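Local coordinates for protein histidine kinase (Paraburkholderia phymatum, PDB 6NB0) that probably acts as a phosphorelay sensor kinase, passing a phosphoryl group from ATP to a histidine of a protein, at residues Thr43-Thr46 against Ala47-Ala51; Ala131-Leu135 against Arg136-Asp140; Leu139-Thr142 against Ile143-Arg147. All blocks are in the same frame, centred on the assembly; numbering follows the deposited sequence.

Interaction 1 (Thr43-Thr46 against Ala47-Ala51); sequences TERT and ARRSA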
ATOM      1  N   THR A  43     -13.092  10.110   2.781  1.00 37.62           N
ATOM      2  CA  THR A  43     -13.271  10.133   1.340  1.00 36.97           C
ATOM      3  C   THR A  43     -12.456   9.029   0.673  1.00 37.55           C
ATOM      4  O   THR A  43     -11.508   8.473   1.247  1.00 32.16           O
ATOM      5  CB  THR A  43     -12.825  11.470   0.764  1.00 40.57           C
ATOM      6  OG1 THR A  43     -11.433  11.644   1.064  1.00 42.53           O
ATOM      7  CG2 THR A  43     -13.659  12.628   1.342  1.00 45.94           C
ATOM      8  N   GLU A  44     -12.804   8.743  -0.584  1.00 32.95           N
ATOM      9  CA  GLU A  44     -11.998   7.791  -1.341  1.00 34.60           C
ATOM     10  C   GLU A  44     -10.569   8.296  -1.484  1.00 33.51           C
ATOM     11  O   GLU A  44      -9.607   7.521  -1.399  1.00 31.07           O
ATOM     12  CB  GLU A  44     -12.614   7.544  -2.717  1.00 36.10           C
ATOM     13  CG  GLU A  44     -12.026   6.330  -3.441  1.00 34.51           C
ATOM     14  CD  GLU A  44     -12.629   5.006  -2.984  1.00 36.76           C
ATOM     15  OE1 GLU A  44     -13.756   4.988  -2.484  1.00 39.41           O
ATOM     16  OE2 GLU A  44     -11.971   3.952  -3.122  1.00 43.75           O
ATOM     17  N   ARG A  45     -10.416   9.599  -1.704  1.00 29.73           N
ATOM     18  CA  ARG A  45      -9.090  10.184  -1.865  1.00 30.99           C
ATOM     19  C   ARG A  45      -8.233   9.994  -0.605  1.00 29.44           C
ATOM     20  O   ARG A  45      -7.066   9.589  -0.684  1.00 31.67           O
ATOM     21  CB  ARG A  45      -9.261  11.663  -2.235  1.00 32.14           C
ATOM     22  CG  ARG A  45      -8.043  12.554  -2.002  1.00 35.56           C
ATOM     23  CD  ARG A  45      -6.853  12.107  -2.844  1.00 32.98           C
ATOM     24  NE  ARG A  45      -7.178  11.897  -4.245  1.00 36.53           N
ATOM     25  CZ  ARG A  45      -7.172  12.853  -5.167  1.00 39.44           C
ATOM     26  NH1 ARG A  45      -6.889  14.104  -4.823  1.00 32.91           N
ATOM     27  NH2 ARG A  45      -7.460  12.555  -6.429  1.00 39.31           N
ATOM     28  N   THR A  46      -8.797  10.270   0.569  1.00 28.85           N
ATOM     29  CA  THR A  46      -8.065  10.041   1.818  1.00 26.72           C
ATOM     30  C   THR A  46      -7.667   8.576   1.981  1.00 31.02           C
ATOM     31  O   THR A  46      -6.525   8.281   2.363  1.00 26.27           O
ATOM     32  CB  THR A  46      -8.903  10.503   3.008  1.00 29.36           C
ATOM     33  OG1 THR A  46      -9.068  11.921   2.936  1.00 27.96           O
ATOM     34  CG2 THR A  46      -8.259  10.124   4.350  1.00 29.20           C
ATOM     35  N   ALA A  47      -8.583   7.639   1.691  1.00 28.68           N
ATOM     36  CA  ALA A  47      -8.241   6.225   1.834  1.00 32.96           C
ATOM     37  C   ALA A  47      -7.158   5.813   0.838  1.00 29.28           C
ATOM     38  O   ALA A  47      -6.274   5.017   1.165  1.00 29.07           O
ATOM     39  CB  ALA A  47      -9.484   5.350   1.661  1.00 29.44           C
ATOM     40  N   ARG A  48      -7.224   6.335  -0.382  1.00 25.92           N
ATOM     41  CA  ARG A  48      -6.201   6.035  -1.384  1.00 26.97           C
ATOM     42  C   ARG A  48      -4.822   6.542  -0.935  1.00 26.33           C
ATOM     43  O   ARG A  48      -3.820   5.812  -1.016  1.00 29.21           O
ATOM     44  CB  ARG A  48      -6.645   6.648  -2.717  1.00 32.75           C
ATOM     45  CG  ARG A  48      -5.805   6.348  -3.958  1.00 32.67           C
ATOM     46  CD  ARG A  48      -4.935   7.533  -4.282  1.00 42.78           C
ATOM     47  NE  ARG A  48      -4.208   7.336  -5.528  1.00 41.84           N
ATOM     48  CZ  ARG A  48      -4.497   7.948  -6.665  1.00 42.88           C
ATOM     49  NH1 ARG A  48      -5.499   8.817  -6.712  1.00 42.64           N
ATOM     50  NH2 ARG A  48      -3.777   7.695  -7.751  1.00 43.36           N
ATOM     51  N   ARG A  49      -4.753   7.806  -0.489  1.00 27.09           N
ATOM     52  CA  ARG A  49      -3.507   8.383   0.023  1.00 25.31           C
ATOM     53  C   ARG A  49      -2.984   7.607   1.224  1.00 30.64           C
ATOM     54  O   ARG A  49      -1.768   7.392   1.358  1.00 30.24           O
ATOM     55  CB  ARG A  49      -3.730   9.846   0.427  1.00 26.85           C
ATOM     56  CG  ARG A  49      -4.005  10.792  -0.752  1.00 28.62           C
ATOM     57  CD  ARG A  49      -2.696  11.163  -1.493  1.00 26.90           C
ATOM     58  NE  ARG A  49      -3.026  12.062  -2.599  1.00 28.63           N
ATOM     59  CZ  ARG A  49      -3.134  11.713  -3.873  1.00 31.58           C
ATOM     60  NH1 ARG A  49      -2.884  10.457  -4.285  1.00 29.01           N
ATOM     61  NH2 ARG A  49      -3.497  12.651  -4.750  1.00 30.05           N
ATOM     62  N   SER A  50      -3.879   7.226   2.136  1.00 25.65           N
ATOM     63  CA  SER A  50      -3.466   6.399   3.268  1.00 26.00           C
ATOM     64  C   SER A  50      -2.835   5.081   2.809  1.00 26.73           C
ATOM     65  O   SER A  50      -1.826   4.645   3.373  1.00 29.13           O
ATOM     66  CB  SER A  50      -4.664   6.119   4.180  1.00 33.32           C
ATOM     67  OG  SER A  50      -5.286   7.344   4.560  1.00 37.38           O
ATOM     68  N   ALA A  51      -3.437   4.411   1.824  1.00 29.54           N
ATOM     69  CA  ALA A  51      -2.906   3.125   1.374  1.00 26.26           C
ATOM     70  C   ALA A  51      -1.570   3.289   0.651  1.00 27.18           C
ATOM     71  O   ALA A  51      -0.654   2.465   0.831  1.00 28.78           O
ATOM     72  CB  ALA A  51      -3.935   2.416   0.478  1.00 28.46           C
TER
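Arg45 carries CG anti to its backbone N (chi1 161°), then bends at chi2 and chi3, while Arg49 sets CG beside its own N (chi1 -68°); the two chains therefore run alongside each other and point the same way. Arg45 CD packs 3.8 Å from Arg49 CG, and farther out NH2 of Arg49 comes over one face of the Arg45 guanidinium, giving an offset stack with centres 4.4 Å apart and planes at 24°. The acidic partners of each probably offset the closeness of the like charges: Arg45 NH1 is held by Asp145 and Glu141 of helix 135-154, and Arg49 NH1 bridges to Glu52 and Glu174. All this happens in the first turns of helix 44-68, where Thr43 is the N-cap: its OG1 takes the N-H of Thr46, with Thr46 N 3.0 Å from Thr43 OG1. The carbonyl of the same threonine, Thr46 O, is gripped twice from the next turn. Ser50 N reaches it at 2.9 Å, and Ser50 OG donates to Thr46 O at 2.7 Å from the opposite face of the carbonyl plane. Glu44 of the second subunit pairs with Arg45 NE and Arg48 NH1, and Ala47 packs on Arg48 of that subunit.

Interaction 2 (Ala131-Leu135 against Arg136-Asp140); sequences APFAL and RPLLD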
ATOM      1  N   ALA A 131       4.818  14.154 -17.024  1.00 48.34           N
ATOM      2  CA  ALA A 131       4.027  14.937 -17.964  1.00 45.63           C
ATOM      3  C   ALA A 131       3.829  16.332 -17.373  1.00 37.03           C
ATOM      4  O   ALA A 131       3.752  16.471 -16.152  1.00 36.84           O
ATOM      5  CB  ALA A 131       2.667  14.289 -18.268  1.00 45.79           C
ATOM      6  N   PRO A 132       3.761  17.362 -18.220  1.00 35.50           N
ATOM      7  CA  PRO A 132       3.690  18.733 -17.680  1.00 35.93           C
ATOM      8  C   PRO A 132       2.349  18.983 -17.008  1.00 32.10           C
ATOM      9  O   PRO A 132       1.305  18.548 -17.495  1.00 36.68           O
ATOM     10  CB  PRO A 132       3.880  19.624 -18.921  1.00 36.27           C
ATOM     11  CG  PRO A 132       3.631  18.770 -20.091  1.00 43.21           C
ATOM     12  CD  PRO A 132       3.871  17.325 -19.682  1.00 38.68           C
ATOM     13  N   PHE A 133       2.385  19.694 -15.884  1.00 30.42           N
ATOM     14  CA  PHE A 133       1.165  20.052 -15.175  1.00 37.91           C
ATOM     15  C   PHE A 133       1.400  21.360 -14.440  1.00 36.67           C
ATOM     16  O   PHE A 133       2.540  21.746 -14.155  1.00 34.31           O
ATOM     17  CB  PHE A 133       0.724  18.960 -14.168  1.00 29.38           C
ATOM     18  CG  PHE A 133       1.670  18.805 -13.018  1.00 31.55           C
ATOM     19  CD1 PHE A 133       1.493  19.541 -11.850  1.00 31.85           C
ATOM     20  CD2 PHE A 133       2.763  17.955 -13.117  1.00 32.70           C
ATOM     21  CE1 PHE A 133       2.379  19.429 -10.794  1.00 31.74           C
ATOM     22  CE2 PHE A 133       3.668  17.834 -12.056  1.00 29.08           C
ATOM     23  CZ  PHE A 133       3.473  18.561 -10.901  1.00 29.21           C
ATOM     24  N   ALA A 134       0.297  22.011 -14.091  1.00 36.88           N
ATOM     25  CA  ALA A 134       0.334  23.272 -13.359  1.00 36.43           C
ATOM     26  C   ALA A 134       0.589  23.043 -11.867  1.00 32.91           C
ATOM     27  O   ALA A 134      -0.134  22.296 -11.197  1.00 31.77           O
ATOM     28  CB  ALA A 134      -0.977  24.033 -13.587  1.00 36.28           C
ATOM     29  N   LEU A 135       1.629  23.708 -11.346  1.00 30.59           N
ATOM     30  CA  LEU A 135       2.032  23.525  -9.954  1.00 27.84           C
ATOM     31  C   LEU A 135       1.017  24.114  -8.983  1.00 32.88           C
ATOM     32  O   LEU A 135       0.731  23.520  -7.940  1.00 31.11           O
ATOM     33  CB  LEU A 135       3.404  24.170  -9.726  1.00 28.32           C
ATOM     34  CG  LEU A 135       4.591  23.303 -10.182  1.00 31.33           C
ATOM     35  CD1 LEU A 135       5.899  24.129 -10.256  1.00 35.57           C
ATOM     36  CD2 LEU A 135       4.736  22.119  -9.214  1.00 29.17           C
ATOM     37  N   ARG A 136       0.480  25.296  -9.285  1.00 34.30           N
ATOM     38  CA  ARG A 136      -0.356  25.942  -8.268  1.00 32.16           C
ATOM     39  C   ARG A 136      -1.666  25.191  -7.999  1.00 29.37           C
ATOM     40  O   ARG A 136      -2.046  25.047  -6.827  1.00 30.22           O
ATOM     41  CB  ARG A 136      -0.640  27.391  -8.661  1.00 30.58           C
ATOM     42  CG  ARG A 136      -1.618  28.091  -7.724  1.00 33.69           C
ATOM     43  CD  ARG A 136      -1.075  28.136  -6.305  1.00 35.49           C
ATOM     44  NE  ARG A 136      -1.940  28.871  -5.378  1.00 42.70           N
ATOM     45  CZ  ARG A 136      -1.886  30.190  -5.194  1.00 46.29           C
ATOM     46  NH1 ARG A 136      -1.021  30.932  -5.890  1.00 39.12           N
ATOM     47  NH2 ARG A 136      -2.694  30.775  -4.315  1.00 41.77           N
ATOM     48  N   PRO A 137      -2.398  24.703  -9.016  1.00 32.64           N
ATOM     49  CA  PRO A 137      -3.567  23.867  -8.695  1.00 34.85           C
ATOM     50  C   PRO A 137      -3.204  22.617  -7.916  1.00 34.14           C
ATOM     51  O   PRO A 137      -4.008  22.144  -7.098  1.00 30.93           O
ATOM     52  CB  PRO A 137      -4.156  23.528 -10.073  1.00 33.66           C
ATOM     53  CG  PRO A 137      -3.692  24.669 -10.986  1.00 34.03           C
ATOM     54  CD  PRO A 137      -2.287  24.926 -10.471  1.00 34.57           C
ATOM     55  N   LEU A 138      -1.998  22.076  -8.115  1.00 27.17           N
ATOM     56  CA  LEU A 138      -1.590  20.939  -7.282  1.00 31.03           C
ATOM     57  C   LEU A 138      -1.447  21.335  -5.810  1.00 33.53           C
ATOM     58  O   LEU A 138      -1.878  20.595  -4.913  1.00 26.62           O
ATOM     59  CB  LEU A 138      -0.286  20.335  -7.814  1.00 28.91           C
ATOM     60  CG  LEU A 138       0.226  19.198  -6.927  1.00 28.89           C
ATOM     61  CD1 LEU A 138      -0.808  18.084  -6.800  1.00 31.50           C
ATOM     62  CD2 LEU A 138       1.557  18.651  -7.453  1.00 32.86           C
ATOM     63  N   LEU A 139      -0.828  22.488  -5.543  1.00 28.20           N
ATOM     64  CA  LEU A 139      -0.726  22.985  -4.179  1.00 30.05           C
ATOM     65  C   LEU A 139      -2.103  23.206  -3.561  1.00 28.91           C
ATOM     66  O   LEU A 139      -2.326  22.859  -2.395  1.00 27.89           O
ATOM     67  CB  LEU A 139       0.092  24.282  -4.170  1.00 28.10           C
ATOM     68  CG  LEU A 139       1.547  24.104  -4.629  1.00 30.26           C
ATOM     69  CD1 LEU A 139       2.214  25.457  -4.871  1.00 30.81           C
ATOM     70  CD2 LEU A 139       2.370  23.282  -3.626  1.00 27.55           C
ATOM     71  N   ASP A 140      -3.024  23.832  -4.304  1.00 28.13           N
ATOM     72  CA  ASP A 140      -4.351  24.099  -3.749  1.00 30.00           C
ATOM     73  C   ASP A 140      -5.107  22.804  -3.481  1.00 29.56           C
ATOM     74  O   ASP A 140      -5.810  22.678  -2.465  1.00 31.19           O
ATOM     75  CB  ASP A 140      -5.162  24.987  -4.695  1.00 31.14           C
ATOM     76  CG  ASP A 140      -4.645  26.420  -4.766  1.00 39.01           C
ATOM     77  OD1 ASP A 140      -4.103  26.939  -3.778  1.00 45.32           O
ATOM     78  OD2 ASP A 140      -4.814  27.038  -5.824  1.00 41.44           O
TER
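Leu138 and Phe133 meet where strand 131-134 gives way to helix 135-154, and the leucine can be traced outward atom by atom. Its CB lies 3.3 Å from Leu135 O, with Ala134 O a little farther off, so the root of the side chain rests on the backbone of the turn. CG stands anti to the backbone N (chi1 177°), which places CD2 beside the Phe133 ring. At the tip, Leu138 CD2 approaches Phe133 CE1 at 3.5 Å, with CZ of the same ring slightly farther, and meets the ring at a slant. The phenyl group is brought there by a chi1 of 67°, which sets CG between the backbone N and the carbonyl carbon.

A second apolar contact forms on the neighbouring residues. Ala134 CB presses on Pro137 CD at 3.5 Å, a snug fit for two carbons, and CG of the same proline ring follows at 3.8 Å. The proline occupies the first turn of the helix, where a residue without an N-H costs no helical bond. The regular pattern is under way by Leu139, whose N binds Leu135 O at 3.0 Å. One turn of helix also separates Arg136 from Asp140; the bridge from Arg136 NE to Asp140 OD1 is weak, whereas Arg136 NH1 hydrogen-bonds to Leu164 O, the stronger polar partner of this side chain.

Strand 131-134 pairs antiparallel with strand 168-171, Phe133 and Leu138 both lean on Arg173 of helix 173-189, and Leu135 and Leu139 face strand 196-204 of the five-stranded sheet.

Interaction 3 (Leu139-Thr142 against Ile143-Arg147); sequences LDET and IGDVR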
ATOM      1  N   LEU A 139      -0.828  22.488  -5.543  1.00 28.20           N
ATOM      2  CA  LEU A 139      -0.726  22.985  -4.179  1.00 30.05           C
ATOM      3  C   LEU A 139      -2.103  23.206  -3.561  1.00 28.91           C
ATOM      4  O   LEU A 139      -2.326  22.859  -2.395  1.00 27.89           O
ATOM      5  CB  LEU A 139       0.092  24.282  -4.170  1.00 28.10           C
ATOM      6  CG  LEU A 139       1.547  24.104  -4.629  1.00 30.26           C
ATOM      7  CD1 LEU A 139       2.214  25.457  -4.871  1.00 30.81           C
ATOM      8  CD2 LEU A 139       2.370  23.282  -3.626  1.00 27.55           C
ATOM      9  N   ASP A 140      -3.024  23.832  -4.304  1.00 28.13           N
ATOM     10  CA  ASP A 140      -4.351  24.099  -3.749  1.00 30.00           C
ATOM     11  C   ASP A 140      -5.107  22.804  -3.481  1.00 29.56           C
ATOM     12  O   ASP A 140      -5.810  22.678  -2.465  1.00 31.19           O
ATOM     13  CB  ASP A 140      -5.162  24.987  -4.695  1.00 31.14           C
ATOM     14  CG  ASP A 140      -4.645  26.420  -4.766  1.00 39.01           C
ATOM     15  OD1 ASP A 140      -4.103  26.939  -3.778  1.00 45.32           O
ATOM     16  OD2 ASP A 140      -4.814  27.038  -5.824  1.00 41.44           O
ATOM     17  N   GLU A 141      -4.982  21.829  -4.384  1.00 30.20           N
ATOM     18  CA  GLU A 141      -5.610  20.528  -4.155  1.00 30.63           C
ATOM     19  C   GLU A 141      -5.070  19.854  -2.904  1.00 26.59           C
ATOM     20  O   GLU A 141      -5.830  19.226  -2.161  1.00 29.92           O
ATOM     21  CB  GLU A 141      -5.396  19.626  -5.370  1.00 39.62           C
ATOM     22  CG  GLU A 141      -5.968  18.228  -5.209  1.00 47.77           C
ATOM     23  CD  GLU A 141      -5.996  17.445  -6.522  1.00 61.24           C
ATOM     24  OE1 GLU A 141      -5.068  17.625  -7.351  1.00 49.21           O
ATOM     25  OE2 GLU A 141      -6.966  16.671  -6.724  1.00 63.25           O
ATOM     26  N   THR A 142      -3.751  19.946  -2.676  1.00 26.15           N
ATOM     27  CA  THR A 142      -3.143  19.392  -1.476  1.00 22.98           C
ATOM     28  C   THR A 142      -3.777  19.997  -0.231  1.00 27.47           C
ATOM     29  O   THR A 142      -4.166  19.282   0.707  1.00 25.88           O
ATOM     30  CB  THR A 142      -1.621  19.660  -1.479  1.00 26.93           C
ATOM     31  OG1 THR A 142      -1.006  19.091  -2.658  1.00 28.85           O
ATOM     32  CG2 THR A 142      -0.958  19.061  -0.228  1.00 24.02           C
ATOM     33  N   ILE A 143      -3.862  21.323  -0.194  1.00 26.73           N
ATOM     34  CA  ILE A 143      -4.415  21.992   0.985  1.00 25.78           C
ATOM     35  C   ILE A 143      -5.855  21.550   1.188  1.00 27.84           C
ATOM     36  O   ILE A 143      -6.276  21.226   2.304  1.00 27.37           O
ATOM     37  CB  ILE A 143      -4.312  23.522   0.831  1.00 31.45           C
ATOM     38  CG1 ILE A 143      -2.840  23.960   0.769  1.00 30.41           C
ATOM     39  CG2 ILE A 143      -5.079  24.236   1.956  1.00 32.74           C
ATOM     40  CD1 ILE A 143      -2.067  23.687   2.059  1.00 29.01           C
ATOM     41  N   GLY A 144      -6.630  21.547   0.100  1.00 29.29           N
ATOM     42  CA  GLY A 144      -8.025  21.153   0.190  1.00 30.35           C
ATOM     43  C   GLY A 144      -8.203  19.726   0.683  1.00 29.44           C
ATOM     44  O   GLY A 144      -9.041  19.465   1.545  1.00 27.09           O
ATOM     45  N   ASP A 145      -7.406  18.787   0.151  1.00 26.20           N
ATOM     46  CA  ASP A 145      -7.524  17.384   0.552  1.00 28.92           C
ATOM     47  C   ASP A 145      -7.164  17.167   2.024  1.00 27.92           C
ATOM     48  O   ASP A 145      -7.827  16.389   2.716  1.00 26.06           O
ATOM     49  CB  ASP A 145      -6.634  16.506  -0.332  1.00 22.99           C
ATOM     50  CG  ASP A 145      -7.201  16.300  -1.752  1.00 28.34           C
ATOM     51  OD1 ASP A 145      -8.377  16.658  -2.027  1.00 28.50           O
ATOM     52  OD2 ASP A 145      -6.480  15.694  -2.586  1.00 34.51           O
ATOM     53  N   VAL A 146      -6.101  17.804   2.512  1.00 26.69           N
ATOM     54  CA  VAL A 146      -5.709  17.597   3.903  1.00 23.65           C
ATOM     55  C   VAL A 146      -6.670  18.312   4.848  1.00 24.43           C
ATOM     56  O   VAL A 146      -6.965  17.821   5.953  1.00 30.14           O
ATOM     57  CB  VAL A 146      -4.247  18.040   4.112  1.00 26.52           C
ATOM     58  CG1 VAL A 146      -3.826  17.869   5.591  1.00 19.76           C
ATOM     59  CG2 VAL A 146      -3.302  17.219   3.195  1.00 26.24           C
ATOM     60  N   ARG A 147      -7.184  19.467   4.437  1.00 24.65           N
ATOM     61  CA  ARG A 147      -8.192  20.136   5.233  1.00 27.55           C
ATOM     62  C   ARG A 147      -9.393  19.221   5.461  1.00 31.94           C
ATOM     63  O   ARG A 147      -9.828  19.016   6.603  1.00 31.78           O
ATOM     64  CB  ARG A 147      -8.593  21.428   4.516  1.00 27.69           C
ATOM     65  CG  ARG A 147      -9.536  22.347   5.240  1.00 50.18           C
ATOM     66  CD  ARG A 147      -9.611  23.683   4.456  1.00 59.59           C
ATOM     67  NE  ARG A 147      -8.490  24.593   4.737  1.00 63.07           N
ATOM     68  CZ  ARG A 147      -7.928  25.404   3.841  1.00 60.93           C
ATOM     69  NH1 ARG A 147      -8.354  25.406   2.584  1.00 67.64           N
ATOM     70  NH2 ARG A 147      -6.934  26.216   4.195  1.00 52.79           N
TER
HETATM   71  O   HOH W   1      -9.289  16.428  -4.506  1.00 46.02           O
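Glu141 and Asp145, one helical turn apart, bring two carboxylates close together: Glu141 OE2 and Asp145 OD2 are 4.3 Å from each other, with the carboxylate planes turned by 53°. Proximity of like charges would probably be costly by itself, but Arg45 NH1 forms salt bridges with both of these oxygens, and Glu141 OE1 has a further bridge to Arg173. A water adds another link, donating to Asp145 OD1 at 2.7 Å and, over a longer bond, to Glu141 OE2. The glutamate chain stands extended, with CG anti to the backbone N (chi1 178°), whereas Asp145 puts its carboxylate beside its own N, where OD2 lies 3.7 Å from Glu141 CG.

Hydrogen bonds along the helix form the second group, and the backbone ones are those of a regular alpha-helix: Ile143, Gly144, Asp145 and Val146 each donate to the carbonyl four residues earlier. The shortest joins Asp145 N to Glu141 O at 2.8 Å. Thr142 OG1 hydrogen-bonds to Leu138 O. These residues belong to the middle of helix 135-154, which lies with helix 173-189 against the mixed sheet, an alpha/beta layering consistent with the ATP-binding domain of histidine kinases.

Side-chain carbons against backbone oxygens make up the third group. Ile143 CG1 sits 3.4 Å from Leu139 O, and Val146 CG2 lies 3.3 Å from Thr142 O, each carbon lying off the oxygen of the carbonyl four residues earlier. Farther out, Val146 packs on Trp181 and Val184 of helix 173-189 and on Leu158 of strand 157-161.

From the N terminus, interaction 1 starts helix 44-68 and is complete before the other two begin. Interaction 2 turns strand 131-134 into helix 135-154, and interaction 3 continues along that helix; the two overlap at Leu139 and Asp140. Each joins adjoining segments, so no contact closes a long loop, and none nests within or crosses interaction 1. The long-range tie is Arg45, which links interaction 1 to interaction 3 and so fastens the start of helix 44-68 to helix 135-154. Interaction 2 lies apart from interaction 1, with nearest atoms about 6 Å away, and connects the small two-stranded sheet to the same helix.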